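PDB 2B1X: naphthalene dioxygenase large subunit, which belongs to the Rieske-type dioxygenase large subunits, carrying an Fe2/S2 cluster in a Rieske domain and a separate iron(III) ion in a catalytic domain. Local coordinates for residues His15-Asp20 with Asn423-Leu428; Asp35-Arg40 with Glu429-Leu434; Arg40-Ala45 with Ala201-Gly206; Glu167-Asp172 with Thr297-Leu302. All coordinates share one frame; numbering follows the deposited sequence.

Interaction 1: residues His15-Asp20 with Asn423-Leu428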
# COMPACT_ATOMS: atom_id res chain seq x y z
N HIS A 15 10.35 -25.16 27.10
CA HIS A 15 11.39 -25.50 28.08
C HIS A 15 12.14 -24.27 28.62
O HIS A 15 12.39 -24.18 29.81
CB HIS A 15 12.36 -26.52 27.49
CG HIS A 15 13.62 -26.68 28.29
ND1 HIS A 15 13.70 -27.50 29.41
CD2 HIS A 15 14.85 -26.12 28.14
CE1 HIS A 15 14.93 -27.42 29.91
NE2 HIS A 15 15.64 -26.60 29.16
N ASP A 16 12.47 -23.33 27.74
CA ASP A 16 13.30 -22.18 28.14
C ASP A 16 12.60 -21.21 29.06
O ASP A 16 13.24 -20.57 29.89
CB ASP A 16 13.77 -21.40 26.91
CG ASP A 16 14.73 -22.18 26.05
OD1 ASP A 16 15.32 -23.20 26.51
OD2 ASP A 16 14.97 -21.84 24.86
N VAL A 17 11.29 -21.08 28.90
CA VAL A 17 10.54 -20.06 29.60
C VAL A 17 10.67 -20.23 31.10
O VAL A 17 10.71 -19.24 31.82
CB VAL A 17 9.05 -19.99 29.14
CG1 VAL A 17 8.24 -21.19 29.61
CG2 VAL A 17 8.41 -18.72 29.61
N ASN A 18 10.78 -21.46 31.57
CA ASN A 18 10.94 -21.70 33.01
C ASN A 18 12.30 -22.22 33.46
O ASN A 18 12.48 -22.52 34.63
CB ASN A 18 9.85 -22.63 33.56
CG ASN A 18 8.46 -22.06 33.38
OD1 ASN A 18 8.19 -20.90 33.74
ND2 ASN A 18 7.56 -22.89 32.82
N SER A 19 13.26 -22.37 32.56
CA SER A 19 14.61 -22.75 32.99
C SER A 19 15.59 -21.58 32.80
O SER A 19 16.01 -20.97 33.78
CB SER A 19 15.09 -24.02 32.31
OG SER A 19 14.92 -23.88 30.91
N ASP A 20 15.91 -21.25 31.55
CA ASP A 20 16.71 -20.05 31.24
C ASP A 20 15.94 -18.75 31.52
O ASP A 20 16.55 -17.71 31.66
CB ASP A 20 17.16 -20.06 29.76
CG ASP A 20 18.21 -21.13 29.45
OD1 ASP A 20 18.72 -21.78 30.40
OD2 ASP A 20 18.60 -21.40 28.30
N ASN A 423 4.93 -12.56 35.16
CA ASN A 423 3.68 -12.39 34.40
C ASN A 423 3.84 -12.55 32.90
O ASN A 423 3.05 -13.27 32.27
CB ASN A 423 3.01 -11.06 34.72
CG ASN A 423 2.50 -11.01 36.13
OD1 ASN A 423 2.62 -12.00 36.90
ND2 ASN A 423 1.90 -9.84 36.51
N GLN A 424 4.85 -11.91 32.32
CA GLN A 424 5.13 -12.04 30.87
C GLN A 424 5.45 -13.50 30.49
O GLN A 424 5.03 -13.99 29.44
CB GLN A 424 6.28 -11.13 30.43
CG GLN A 424 6.03 -9.60 30.64
CD GLN A 424 6.43 -9.04 32.02
OE1 GLN A 424 6.16 -9.65 33.05
NE2 GLN A 424 7.05 -7.86 32.02
N ARG A 425 6.17 -14.19 31.39
CA ARG A 425 6.54 -15.58 31.17
C ARG A 425 5.32 -16.51 31.17
O ARG A 425 5.25 -17.41 30.35
CB ARG A 425 7.51 -16.03 32.26
CG ARG A 425 8.98 -15.58 31.96
CD ARG A 425 9.99 -16.47 32.66
NE ARG A 425 9.92 -16.12 34.02
CZ ARG A 425 9.68 -16.91 35.05
NH1 ARG A 425 9.53 -18.23 34.96
NH2 ARG A 425 9.61 -16.32 36.22
N ASN A 426 4.43 -16.30 32.13
CA ASN A 426 3.15 -17.00 32.23
C ASN A 426 2.26 -16.75 31.01
O ASN A 426 1.56 -17.63 30.54
CB ASN A 426 2.43 -16.54 33.51
CG ASN A 426 1.08 -17.21 33.72
OD1 ASN A 426 1.00 -18.43 33.87
ND2 ASN A 426 0.02 -16.42 33.78
N PHE A 427 2.27 -15.52 30.50
CA PHE A 427 1.44 -15.18 29.35
C PHE A 427 1.97 -15.96 28.14
O PHE A 427 1.21 -16.60 27.42
CB PHE A 427 1.52 -13.65 29.14
CG PHE A 427 0.84 -13.17 27.88
CD1 PHE A 427 -0.43 -12.63 27.95
CD2 PHE A 427 1.50 -13.22 26.65
CE1 PHE A 427 -1.07 -12.15 26.80
CE2 PHE A 427 0.86 -12.75 25.49
CZ PHE A 427 -0.43 -12.19 25.59
N LEU A 428 3.29 -15.92 27.94
CA LEU A 428 3.89 -16.56 26.77
C LEU A 428 3.89 -18.06 26.88
O LEU A 428 3.83 -18.75 25.87
CB LEU A 428 5.32 -16.03 26.56
CG LEU A 428 5.34 -14.61 26.03
CD1 LEU A 428 6.76 -14.07 25.97
CD2 LEU A 428 4.62 -14.47 24.66

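Interaction 2: residues Asp35-Arg40 with Glu429-Leu434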
# COMPACT_ATOMS: atom_id res chain seq x y z
N ASP A 35 -0.32 -16.92 11.18
CA ASP A 35 -1.38 -17.75 10.62
C ASP A 35 -1.81 -18.86 11.58
O ASP A 35 -3.01 -19.12 11.73
CB ASP A 35 -0.96 -18.39 9.28
CG ASP A 35 -0.96 -17.40 8.14
OD1 ASP A 35 -1.72 -16.39 8.20
OD2 ASP A 35 -0.27 -17.59 7.09
N VAL A 36 -0.84 -19.51 12.21
CA VAL A 36 -1.13 -20.57 13.18
C VAL A 36 -1.85 -19.98 14.41
O VAL A 36 -2.89 -20.51 14.86
CB VAL A 36 0.16 -21.32 13.57
CG1 VAL A 36 -0.09 -22.26 14.75
CG2 VAL A 36 0.66 -22.09 12.35
N GLU A 37 -1.34 -18.85 14.89
CA GLU A 37 -1.93 -18.13 16.03
C GLU A 37 -3.40 -17.73 15.81
O GLU A 37 -4.22 -17.78 16.73
CB GLU A 37 -1.09 -16.90 16.28
CG GLU A 37 -1.47 -16.02 17.45
CD GLU A 37 -0.66 -14.73 17.43
OE1 GLU A 37 -0.94 -13.85 16.54
OE2 GLU A 37 0.29 -14.61 18.26
N ARG A 38 -3.73 -17.34 14.60
CA ARG A 38 -5.10 -16.97 14.27
C ARG A 38 -6.05 -18.10 14.62
O ARG A 38 -7.10 -17.88 15.19
CB ARG A 38 -5.22 -16.63 12.76
CG ARG A 38 -6.62 -16.35 12.27
CD ARG A 38 -6.74 -16.18 10.73
NE ARG A 38 -6.16 -14.91 10.24
CZ ARG A 38 -5.01 -14.82 9.55
NH1 ARG A 38 -4.30 -15.89 9.25
NH2 ARG A 38 -4.59 -13.61 9.13
N GLU A 39 -5.69 -19.33 14.25
CA GLU A 39 -6.53 -20.46 14.61
C GLU A 39 -6.35 -20.87 16.09
O GLU A 39 -7.33 -21.05 16.84
CB GLU A 39 -6.20 -21.64 13.70
CG GLU A 39 -7.04 -22.88 13.95
CD GLU A 39 -6.48 -24.10 13.25
OE1 GLU A 39 -6.60 -24.17 12.00
OE2 GLU A 39 -5.91 -24.99 13.94
N ARG A 40 -5.10 -21.04 16.50
CA ARG A 40 -4.82 -21.71 17.76
C ARG A 40 -5.03 -20.82 18.96
O ARG A 40 -5.42 -21.32 20.02
CB ARG A 40 -3.45 -22.35 17.77
CG ARG A 40 -3.42 -23.47 16.77
CD ARG A 40 -2.54 -24.60 17.08
NE ARG A 40 -2.66 -25.62 16.04
CZ ARG A 40 -1.85 -26.67 15.90
NH1 ARG A 40 -0.83 -26.85 16.75
NH2 ARG A 40 -2.09 -27.52 14.90
N GLU A 429 3.98 -18.58 28.10
CA GLU A 429 3.86 -20.03 28.32
C GLU A 429 2.50 -20.52 27.86
O GLU A 429 2.42 -21.56 27.15
CB GLU A 429 4.07 -20.41 29.81
CG GLU A 429 3.90 -21.90 30.08
CD GLU A 429 4.19 -22.33 31.51
OE1 GLU A 429 3.64 -21.74 32.47
OE2 GLU A 429 4.95 -23.29 31.67
N TYR A 430 1.44 -19.84 28.27
CA TYR A 430 0.09 -20.21 27.85
C TYR A 430 -0.06 -20.06 26.33
O TYR A 430 -0.63 -20.91 25.68
CB TYR A 430 -0.99 -19.43 28.60
CG TYR A 430 -2.42 -19.91 28.34
CD1 TYR A 430 -2.81 -21.24 28.56
CD2 TYR A 430 -3.40 -19.01 27.85
CE1 TYR A 430 -4.12 -21.67 28.31
CE2 TYR A 430 -4.70 -19.42 27.63
CZ TYR A 430 -5.05 -20.75 27.84
OH TYR A 430 -6.34 -21.13 27.61
N TRP A 431 0.49 -18.97 25.77
CA TRP A 431 0.42 -18.73 24.32
C TRP A 431 1.08 -19.94 23.62
O TRP A 431 0.53 -20.49 22.69
CB TRP A 431 1.12 -17.38 24.00
CG TRP A 431 1.21 -17.04 22.54
CD1 TRP A 431 0.32 -16.33 21.84
CD2 TRP A 431 2.24 -17.41 21.64
NE1 TRP A 431 0.71 -16.21 20.53
CE2 TRP A 431 1.90 -16.86 20.37
CE3 TRP A 431 3.44 -18.14 21.76
CZ2 TRP A 431 2.69 -17.06 19.21
CZ3 TRP A 431 4.23 -18.33 20.61
CH2 TRP A 431 3.85 -17.77 19.36
N MET A 432 2.26 -20.35 24.10
CA MET A 432 3.00 -21.45 23.51
C MET A 432 2.28 -22.79 23.66
O MET A 432 2.23 -23.57 22.71
CB MET A 432 4.43 -21.53 24.08
CG MET A 432 5.39 -20.46 23.51
SD MET A 432 7.09 -20.75 24.08
CE MET A 432 7.02 -20.08 25.76
N GLN A 433 1.65 -23.04 24.82
CA GLN A 433 0.83 -24.24 24.99
C GLN A 433 -0.30 -24.28 23.94
O GLN A 433 -0.55 -25.32 23.32
CB GLN A 433 0.28 -24.35 26.41
CG GLN A 433 1.39 -24.59 27.47
CD GLN A 433 0.93 -24.40 28.90
OE1 GLN A 433 -0.03 -23.69 29.14
NE2 GLN A 433 1.66 -25.01 29.86
N LEU A 434 -0.96 -23.14 23.73
CA LEU A 434 -2.08 -23.08 22.80
C LEU A 434 -1.62 -23.28 21.35
O LEU A 434 -2.30 -23.94 20.58
CB LEU A 434 -2.89 -21.78 22.95
CG LEU A 434 -3.76 -21.63 24.20
CD1 LEU A 434 -4.41 -20.25 24.19
CD2 LEU A 434 -4.86 -22.72 24.26
O HOH W 1 -5.07 -24.11 20.70

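Interaction 3: residues Arg40-Ala45 with Ala201-Gly206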
# COMPACT_ATOMS: atom_id res chain seq x y z
N ARG A 40 -5.10 -21.04 16.50
CA ARG A 40 -4.82 -21.71 17.76
C ARG A 40 -5.03 -20.82 18.96
O ARG A 40 -5.42 -21.32 20.02
CB ARG A 40 -3.45 -22.35 17.77
CG ARG A 40 -3.42 -23.47 16.77
CD ARG A 40 -2.54 -24.60 17.08
NE ARG A 40 -2.66 -25.62 16.04
CZ ARG A 40 -1.85 -26.67 15.90
NH1 ARG A 40 -0.83 -26.85 16.75
NH2 ARG A 40 -2.09 -27.52 14.90
N ILE A 41 -4.83 -19.50 18.80
CA ILE A 41 -5.21 -18.58 19.87
C ILE A 41 -6.59 -17.98 19.64
O ILE A 41 -7.47 -18.21 20.44
CB ILE A 41 -4.14 -17.45 20.11
CG1 ILE A 41 -3.07 -17.94 21.10
CG2 ILE A 41 -4.77 -16.24 20.71
CD1 ILE A 41 -2.06 -18.83 20.51
N PHE A 42 -6.78 -17.26 18.53
CA PHE A 42 -8.00 -16.47 18.33
C PHE A 42 -9.22 -17.30 17.96
O PHE A 42 -10.36 -16.84 18.14
CB PHE A 42 -7.74 -15.27 17.40
CG PHE A 42 -6.81 -14.24 18.01
CD1 PHE A 42 -5.47 -14.15 17.58
CD2 PHE A 42 -7.23 -13.42 19.05
CE1 PHE A 42 -4.60 -13.28 18.16
CE2 PHE A 42 -6.36 -12.50 19.64
CZ PHE A 42 -5.05 -12.42 19.21
N GLY A 43 -8.99 -18.52 17.49
CA GLY A 43 -10.07 -19.45 17.28
C GLY A 43 -10.48 -20.25 18.52
O GLY A 43 -11.46 -21.00 18.47
N HIS A 44 -9.76 -20.08 19.64
CA HIS A 44 -10.11 -20.84 20.84
C HIS A 44 -10.35 -19.99 22.08
O HIS A 44 -11.27 -20.24 22.83
CB HIS A 44 -9.04 -21.90 21.10
CG HIS A 44 -9.09 -23.03 20.11
ND1 HIS A 44 -8.43 -22.99 18.90
CD2 HIS A 44 -9.76 -24.20 20.15
CE1 HIS A 44 -8.68 -24.10 18.23
NE2 HIS A 44 -9.48 -24.86 18.97
N ALA A 45 -9.54 -18.95 22.27
CA ALA A 45 -9.56 -18.15 23.47
C ALA A 45 -10.80 -17.29 23.55
O ALA A 45 -11.50 -17.11 22.55
CB ALA A 45 -8.32 -17.27 23.53
N ALA A 201 2.93 -2.71 14.62
CA ALA A 201 3.59 -3.58 15.60
C ALA A 201 2.77 -4.86 15.77
O ALA A 201 1.55 -4.90 15.50
CB ALA A 201 3.69 -2.86 16.96
N ASN A 202 3.40 -5.91 16.28
CA ASN A 202 2.66 -7.11 16.63
C ASN A 202 1.84 -6.86 17.91
O ASN A 202 2.35 -6.20 18.86
CB ASN A 202 3.59 -8.31 16.82
CG ASN A 202 2.82 -9.63 16.92
OD1 ASN A 202 2.64 -10.16 17.99
ND2 ASN A 202 2.38 -10.14 15.78
N TRP A 203 0.59 -7.34 17.93
CA TRP A 203 -0.27 -7.18 19.11
C TRP A 203 0.31 -7.64 20.47
O TRP A 203 0.03 -7.05 21.54
CB TRP A 203 -1.61 -7.91 18.83
CG TRP A 203 -1.55 -9.43 18.83
CD1 TRP A 203 -1.27 -10.25 17.76
CD2 TRP A 203 -1.73 -10.28 19.95
NE1 TRP A 203 -1.29 -11.57 18.16
CE2 TRP A 203 -1.56 -11.62 19.50
CE3 TRP A 203 -1.98 -10.06 21.31
CZ2 TRP A 203 -1.68 -12.72 20.36
CZ3 TRP A 203 -2.12 -11.15 22.15
CH2 TRP A 203 -1.96 -12.46 21.68
N LYS A 204 1.12 -8.70 20.44
CA LYS A 204 1.66 -9.30 21.67
C LYS A 204 2.53 -8.35 22.45
O LYS A 204 2.68 -8.49 23.66
CB LYS A 204 2.45 -10.61 21.37
CG LYS A 204 1.58 -11.83 21.02
CD LYS A 204 2.42 -13.14 20.73
CE LYS A 204 3.36 -12.97 19.54
NZ LYS A 204 2.53 -12.78 18.24
N LEU A 205 3.12 -7.36 21.78
CA LEU A 205 4.00 -6.42 22.46
C LEU A 205 3.22 -5.50 23.40
O LEU A 205 3.76 -5.10 24.44
CB LEU A 205 4.82 -5.61 21.44
CG LEU A 205 5.78 -6.40 20.51
CD1 LEU A 205 6.39 -5.50 19.43
CD2 LEU A 205 6.90 -6.98 21.39
N GLY A 206 1.99 -5.11 23.01
CA GLY A 206 1.08 -4.40 23.90
C GLY A 206 0.65 -5.29 25.06
O GLY A 206 0.67 -4.89 26.22

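Interaction 4: residues Glu167-Asp172 with Thr297-Leu302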
# COMPACT_ATOMS: atom_id res chain seq x y z
N GLU A 167 -16.24 -17.96 32.96
CA GLU A 167 -15.89 -17.88 34.39
C GLU A 167 -14.72 -18.79 34.77
O GLU A 167 -13.87 -18.39 35.56
CB GLU A 167 -17.11 -18.11 35.33
CG GLU A 167 -18.25 -17.11 35.12
CD GLU A 167 -18.81 -16.43 36.38
OE1 GLU A 167 -18.40 -16.77 37.53
OE2 GLU A 167 -19.71 -15.56 36.22
N ASP A 168 -14.68 -20.00 34.21
CA ASP A 168 -13.53 -20.89 34.40
C ASP A 168 -12.26 -20.31 33.74
O ASP A 168 -11.15 -20.37 34.30
CB ASP A 168 -13.84 -22.28 33.83
CG ASP A 168 -14.77 -23.11 34.75
OD1 ASP A 168 -15.14 -22.65 35.85
OD2 ASP A 168 -15.18 -24.24 34.43
N TYR A 169 -12.43 -19.72 32.56
CA TYR A 169 -11.32 -19.12 31.83
C TYR A 169 -10.68 -17.96 32.59
O TYR A 169 -9.44 -17.81 32.62
CB TYR A 169 -11.82 -18.67 30.46
CG TYR A 169 -10.80 -18.03 29.55
CD1 TYR A 169 -9.93 -18.81 28.80
CD2 TYR A 169 -10.73 -16.66 29.42
CE1 TYR A 169 -8.99 -18.21 27.93
CE2 TYR A 169 -9.80 -16.06 28.55
CZ TYR A 169 -8.95 -16.85 27.81
OH TYR A 169 -8.05 -16.27 26.93
N LEU A 170 -11.51 -17.12 33.19
CA LEU A 170 -11.01 -16.02 33.98
C LEU A 170 -10.43 -16.57 35.29
O LEU A 170 -9.34 -16.14 35.74
CB LEU A 170 -12.12 -14.98 34.20
CG LEU A 170 -12.65 -14.34 32.90
CD1 LEU A 170 -13.83 -13.46 33.25
CD2 LEU A 170 -11.59 -13.55 32.11
N GLY A 171 -11.13 -17.56 35.87
CA GLY A 171 -10.64 -18.20 37.08
C GLY A 171 -10.34 -17.21 38.19
O GLY A 171 -11.17 -16.34 38.52
N ASP A 172 -9.14 -17.33 38.77
CA ASP A 172 -8.75 -16.52 39.91
C ASP A 172 -8.62 -15.03 39.58
O ASP A 172 -8.65 -14.18 40.47
CB ASP A 172 -7.42 -17.03 40.47
CG ASP A 172 -7.58 -18.33 41.29
OD1 ASP A 172 -8.70 -18.68 41.69
OD2 ASP A 172 -6.60 -19.06 41.57
N THR A 297 -3.29 -7.84 31.85
CA THR A 297 -3.82 -8.31 30.59
C THR A 297 -4.68 -9.52 30.87
O THR A 297 -4.28 -10.42 31.62
CB THR A 297 -2.66 -8.67 29.64
OG1 THR A 297 -2.05 -7.45 29.21
CG2 THR A 297 -3.18 -9.33 28.36
N VAL A 298 -5.88 -9.49 30.30
CA VAL A 298 -6.71 -10.67 30.19
C VAL A 298 -6.36 -11.41 28.88
O VAL A 298 -6.65 -10.94 27.77
CB VAL A 298 -8.22 -10.30 30.20
CG1 VAL A 298 -9.07 -11.55 30.20
CG2 VAL A 298 -8.53 -9.43 31.42
N PHE A 299 -5.72 -12.56 28.99
CA PHE A 299 -5.30 -13.28 27.79
C PHE A 299 -6.47 -13.51 26.85
O PHE A 299 -7.56 -13.86 27.30
CB PHE A 299 -4.71 -14.63 28.18
CG PHE A 299 -4.03 -15.31 27.05
CD1 PHE A 299 -2.65 -15.17 26.87
CD2 PHE A 299 -4.76 -16.11 26.18
CE1 PHE A 299 -2.00 -15.81 25.81
CE2 PHE A 299 -4.12 -16.75 25.08
CZ PHE A 299 -2.75 -16.60 24.91
N PRO A 300 -6.27 -13.36 25.54
CA PRO A 300 -5.00 -12.90 24.95
C PRO A 300 -4.73 -11.39 24.91
O PRO A 300 -3.58 -11.01 25.21
CB PRO A 300 -5.05 -13.45 23.51
CG PRO A 300 -6.58 -13.58 23.21
CD PRO A 300 -7.30 -13.69 24.52
N ASN A 301 -5.70 -10.57 24.51
CA ASN A 301 -5.35 -9.24 23.97
C ASN A 301 -6.20 -8.10 24.53
O ASN A 301 -6.36 -7.07 23.89
CB ASN A 301 -5.41 -9.25 22.43
CG ASN A 301 -6.85 -9.35 21.90
OD1 ASN A 301 -7.71 -9.93 22.55
ND2 ASN A 301 -7.12 -8.76 20.74
N LEU A 302 -6.75 -8.28 25.74
CA LEU A 302 -7.43 -7.20 26.44
C LEU A 302 -6.54 -6.75 27.59
O LEU A 302 -6.21 -7.57 28.45
CB LEU A 302 -8.80 -7.66 27.01
CG LEU A 302 -9.42 -6.68 28.07
CD1 LEU A 302 -9.82 -5.39 27.37
CD2 LEU A 302 -10.59 -7.28 28.81

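Interaction 1: residues His15-Asp20 with Asn423-Leu428
V17 packs its side chain and its carbonyl oxygen against R425, joining the chain around the end of the N-terminal helix 4-16 to the helix 422-436 near the C-terminus of this Rieske-type dioxygenase subunit. The tight part is centred on V17. Its CG2, anti to the backbone N because CG1 takes the place between N and the carbonyl carbon (chi1 71°), comes within 3.5 Å of the R425 backbone O and 3.9 Å from R425 CB. On the same residue, V17 O lies only 3.0 Å from R425 CD, a close C-H to oxygen approach. The arginine chain bends at chi3 and brings its guanidinium back so that V17 O lies at its edge, near its plane; NH1 then gives V17 O a weak hydrogen bond of 3.5 Å. W21 adds a cation-pi contact to R425, and both V17 and R425 are buried.

The looser side belongs to N18, which is exposed to solvent. Its OD1 also lies at the guanidinium edge, 3.2 Å from R425 NH1, with the amide plane at 85° to the guanidinium. The other end of the amide is committed to the same helix one turn on: N18 ND2 bonds to the carboxylate of E429. Behind N18, away from R425, the turn closes on itself, where S19 OG gives a hydrogen bond of 2.8 Å to H15 O while lying over one face of the H15 ring.

Interaction 2: residues Asp35-Arg40 with Glu429-Leu434
W431 points the edge of its indole at the carboxylate of E37, and the pyrrole nitrogen makes the direct polar bond between the two segments. NE1 donates to E37 OE2 at 2.8 Å with an N-H...O angle of 147°; the oxygen sits close to the indole plane and is met on its anti lone pair, the one turned away from OE1. The two flat groups stand steeply against each other, at 80°. E37 gets there because CG is anti to the backbone N (chi1 -178°) and the chain runs extended past it. The carboxylate is buried and well supplied with donors: OE2 also pairs with K204 and OE1 takes the ring N-H of W203, which is consistent with an ionised group held in a fixed rotation.

The contact is a pairing of two helices, 31-40 and 422-436, remote in sequence. Its second touching point lies at the C-terminal end of helix 31-40, where R40 CB rests 3.4 Å from L434 O and R40 CD 3.6 Å from the same L434 O. The end of the arginine runs on past this point to M435 O and the carboxylate of E438. A water bridges the two backbones, donating to R40 O at 2.9 Å and to L434 O at 2.8 Å. Elsewhere on helix 31-40, R38 O accepts a hydrogen bond from Q386 NE2 of the second subunit.

Interaction 3: residues Arg40-Ala45 with Ala201-Gly206
F42 meets W203 in a T-shaped (edge-to-face) aromatic pair that joins the loop after helix 31-40 to the chain entering helix 204-212 in the catalytic domain. Followed outward from the backbone, F42 CB lies 3.5 Å from R38 O, one turn back in the chain. The first torsion has already set CG anti to the carbonyl carbon (chi1 -66°), and the ring then extends toward the indole. One ring face is covered by the neighbouring I41, whose CG2 stands 3.7 Å above the F42 ring, over its centre. On the far rim CE2 turns to P300, while CE1 comes 3.7 Å from W203 NE1. At the tip, CZ lies 3.6 Å from W203 CZ2, above one face of the indole and displaced toward its rim. The ring centroids are 5.0 Å apart and the planes 69° from each other.

The indole is held on its other face and at its nitrogen. K204 CG covers the face opposite F42, and NE1 is bonded to E37, which fixes the rotation of the ring. Behind it, N202 supplies a capping bond at the beginning of the helix: its OD1 accepts from the backbone N of K204. The same oxygen takes a second bond, from K204 NZ at 2.6 Å, and the two nitrogens reach N202 OD1 from opposite faces of the amide plane.

Interaction 4: residues Glu167-Asp172 with Thr297-Leu302
V298 begins the contact with the short helix 166-170: its CG1, anti to the backbone N (chi1 -175°), lies 3.7 Å from L170 CD2, a purely apolar touch. F299 follows and meets Y169 through both its carbonyl and its ring. The phenol OH donates to F299 O, which lies at the ring edge in the plane of the phenol; the 2.5 Å between Y169 OH and F299 O is very short, and its exact length is doubtful. The same hydroxyl makes a packing contact of 3.4 Å with F299 CD2, at the edge of that ring.

P300 comes next, after a cis peptide bond, with CD 3.6 Å from Y169 OH and CB above one face of the F299 ring. N301 then turns the chain, and L302 closes this tight hairpin between strands 293-298 and 302-309, L302 O accepting from V298 N at 2.7 Å. H249 ties both sides together, bonding to Y169 O and F299 N. The hairpin tip thus sits between helix 166-170 and helix 422-436, whose F427, Y430, W431 and L434 all pack on F299, with N301 bonded to W326 of strand 318-330.

How the interactions relate
Helix 422-436 is common to interactions 1 and 2, and its side chains also reach interactions 3 and 4. Interactions 2 and 3 lie closest, with centres about 8 Å apart; they share R40, the E37 carboxylate of interaction 2 links it to interaction 3, and W431 CD1 packs 3.7 Å from I41 CD1. Interaction 1 is joined to interaction 2 by V17 CB, 3.9 Å from M432 CE, and to interaction 4 by F427 CE1, 3.2 Å from P300 O. P300 O also lies 3.4 Å from W203 CZ3 of interaction 3. None of the four contains an iron or cluster ligand, but helix 204-212, entered at interaction 3, leads on to H216 of the iron site.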